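PDB 6BN2: acetyl-CoA acetyltransferase from Elizabethkingia anophelis NUHP1, which probably catalyses the reversible condensation of two acetyl-CoA molecules into acetoacetyl-CoA and free CoA, as a member of the thiolase family. Local coordinates for residues Q188-S193 / V230-I235. Sequence-based numbering, arbitrary orientation.
Sequences QSYERS and VKFDRI. With CA (calcium ion), chain B.
V230 presses methyl CG2 onto one face of the Y190 ring, and this CH-pi contact is the tight heart of the join between helix 179-198 and the long loop that links strands 219-221 and 258-268 in the thiolase fold. Methyl CG2 of V230 sits 3.7 Å from the centroid of the Y190 ring, only 3° off its normal. It is placed there by a chi1 of 66°, which turns CG2 anti to the V230 backbone N. The valine does not meet the ring by one methyl alone: its CB comes to 3.7 Å from CE1 of Y190, while CG1 covers the CD1 corner. On the tyrosine side, chi1 of -74° swings CG away from the carbonyl carbon and carries the ring across the valine.

The other half of the contact is looser and faces solvent. F232, an exposed residue, offers just the rim of its ring: its CE1 is 3.7 Å from CB of Y190, which sits at the edge of the phenylalanine ring, near its plane, so it touches the root of the tyrosine side chain. V230 CG1 also lies above one face of F232, toward the rim, so the valine fills the corner where the two aromatic side chains meet. I187 of helix 179-198 also touches F232, and A353 of helix 351-354 packs against Y190.

The whole contact is apolar, and the polar end of the buried tyrosine points beyond it to a metal site. With V230 over its face, the ring is probably restricted in its tilt. A252 and A254, the latter through its carbonyl O, complete the protein side of the site with Y190, whose OH is 2.8 Å from the calcium; a water oxygen lies nearer the calcium, at 2.3 Å.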
loop_
_atom_site.group_PDB
_atom_site.type_symbol
_atom_site.label_atom_id
_atom_site.label_comp_id
_atom_site.label_asym_id
_atom_site.label_seq_id
_atom_site.Cartn_x
_atom_site.Cartn_y
_atom_site.Cartn_z
ATOM N N GLN A 188 9.815 26.959 18.943
ATOM C CA GLN A 188 9.027 27.710 17.972
ATOM C C GLN A 188 7.849 26.885 17.455
ATOM O O GLN A 188 6.747 27.412 17.280
ATOM C CB GLN A 188 9.922 28.175 16.823
ATOM C CG GLN A 188 9.182 28.926 15.730
ATOM C CD GLN A 188 10.056 29.978 15.062
ATOM O OE1 GLN A 188 10.362 31.017 15.650
ATOM N NE2 GLN A 188 10.467 29.707 13.835
ATOM N N SER A 189 8.051 25.582 17.218
ATOM C CA SER A 189 6.937 24.755 16.760
ATOM C C SER A 189 5.834 24.676 17.819
ATOM O O SER A 189 4.646 24.809 17.498
ATOM C CB SER A 189 7.445 23.356 16.387
ATOM O OG SER A 189 6.413 22.566 15.819
ATOM N N TYR A 190 6.206 24.494 19.089
ATOM C CA TYR A 190 5.207 24.516 20.159
ATOM C C TYR A 190 4.483 25.858 20.229
ATOM O O TYR A 190 3.255 25.902 20.407
ATOM C CB TYR A 190 5.853 24.202 21.516
ATOM C CG TYR A 190 6.214 22.738 21.682
ATOM C CD1 TYR A 190 5.243 21.793 21.981
ATOM C CD2 TYR A 190 7.522 22.312 21.547
ATOM C CE1 TYR A 190 5.575 20.444 22.126
ATOM C CE2 TYR A 190 7.861 20.980 21.680
ATOM C CZ TYR A 190 6.889 20.054 21.965
ATOM O OH TYR A 190 7.245 18.729 22.116
ATOM N N GLU A 191 5.232 26.959 20.139
ATOM C CA GLU A 191 4.614 28.277 20.246
ATOM C C GLU A 191 3.667 28.531 19.084
ATOM O O GLU A 191 2.560 29.049 19.274
ATOM C CB GLU A 191 5.690 29.352 20.283
ATOM C CG GLU A 191 6.484 29.403 21.558
ATOM C CD GLU A 191 7.640 30.375 21.454
ATOM O OE1 GLU A 191 8.078 30.664 20.316
ATOM O OE2 GLU A 191 8.126 30.829 22.507
ATOM N N ARG A 192 4.094 28.185 17.869
ATOM C CA ARG A 192 3.252 28.423 16.705
ATOM C C ARG A 192 1.996 27.574 16.759
ATOM O O ARG A 192 0.922 28.031 16.350
ATOM C CB ARG A 192 4.029 28.128 15.424
ATOM C CG ARG A 192 5.092 29.164 15.104
ATOM C CD ARG A 192 5.888 28.684 13.875
ATOM N NE ARG A 192 6.755 29.732 13.396
ATOM C CZ ARG A 192 7.416 29.677 12.248
ATOM N NH1 ARG A 192 7.292 28.610 11.483
ATOM N NH2 ARG A 192 8.194 30.685 11.875
ATOM N N SER A 193 2.117 26.336 17.252
ATOM C CA SER A 193 0.958 25.448 17.339
ATOM C C SER A 193 -0.076 26.010 18.305
ATOM O O SER A 193 -1.277 26.033 18.010
ATOM C CB SER A 193 1.398 24.057 17.797
ATOM O OG SER A 193 2.264 23.457 16.824
ATOM N N VAL A 230 4.444 19.817 27.021
ATOM C CA VAL A 230 5.753 20.451 26.926
ATOM C C VAL A 230 5.991 21.247 28.199
ATOM O O VAL A 230 5.070 21.853 28.751
ATOM C CB VAL A 230 5.859 21.348 25.670
ATOM C CG1 VAL A 230 4.902 22.543 25.771
ATOM C CG2 VAL A 230 7.299 21.805 25.457
ATOM N N LYS A 231 7.229 21.221 28.675
ATOM C CA LYS A 231 7.678 22.072 29.773
ATOM C C LYS A 231 8.896 22.815 29.237
ATOM O O LYS A 231 9.979 22.233 29.127
ATOM C CB LYS A 231 8.001 21.253 31.018
ATOM N N PHE A 232 8.714 24.094 28.890
ATOM C CA PHE A 232 9.746 24.810 28.144
ATOM C C PHE A 232 11.048 24.902 28.929
ATOM O O PHE A 232 12.136 24.807 28.347
ATOM C CB PHE A 232 9.255 26.207 27.761
ATOM C CG PHE A 232 8.158 26.207 26.732
ATOM C CD1 PHE A 232 8.427 25.865 25.419
ATOM C CD2 PHE A 232 6.856 26.543 27.079
ATOM C CE1 PHE A 232 7.420 25.861 24.463
ATOM C CE2 PHE A 232 5.844 26.540 26.128
ATOM C CZ PHE A 232 6.133 26.197 24.816
ATOM N N ASP A 233 10.962 25.071 30.252
ATOM C CA ASP A 233 12.169 25.233 31.052
ATOM C C ASP A 233 12.967 23.940 31.174
ATOM O O ASP A 233 14.152 23.993 31.524
ATOM C CB ASP A 233 11.817 25.772 32.442
ATOM C CG ASP A 233 10.966 24.808 33.253
ATOM O OD1 ASP A 233 10.311 23.929 32.656
ATOM O OD2 ASP A 233 10.944 24.943 34.494
ATOM N N ARG A 234 12.354 22.791 30.898
ATOM C CA ARG A 234 13.064 21.521 30.944
ATOM C C ARG A 234 13.771 21.197 29.637
ATOM O O ARG A 234 14.702 20.382 29.637
ATOM C CB ARG A 234 12.094 20.382 31.283
ATOM N N ILE A 235 13.351 21.829 28.538
ATOM C CA ILE A 235 13.864 21.467 27.211
ATOM C C ILE A 235 15.392 21.507 27.132
ATOM O O ILE A 235 15.985 20.525 26.656
ATOM C CB ILE A 235 13.183 22.332 26.134
ATOM C CG1 ILE A 235 11.754 21.835 25.898
ATOM C CG2 ILE A 235 13.979 22.327 24.829
ATOM C CD1 ILE A 235 10.932 22.669 24.926
HETATM CA CA CA B . 8.433 16.491 20.876
HETATM O O HOH W 1 6.204 16.893 20.925
#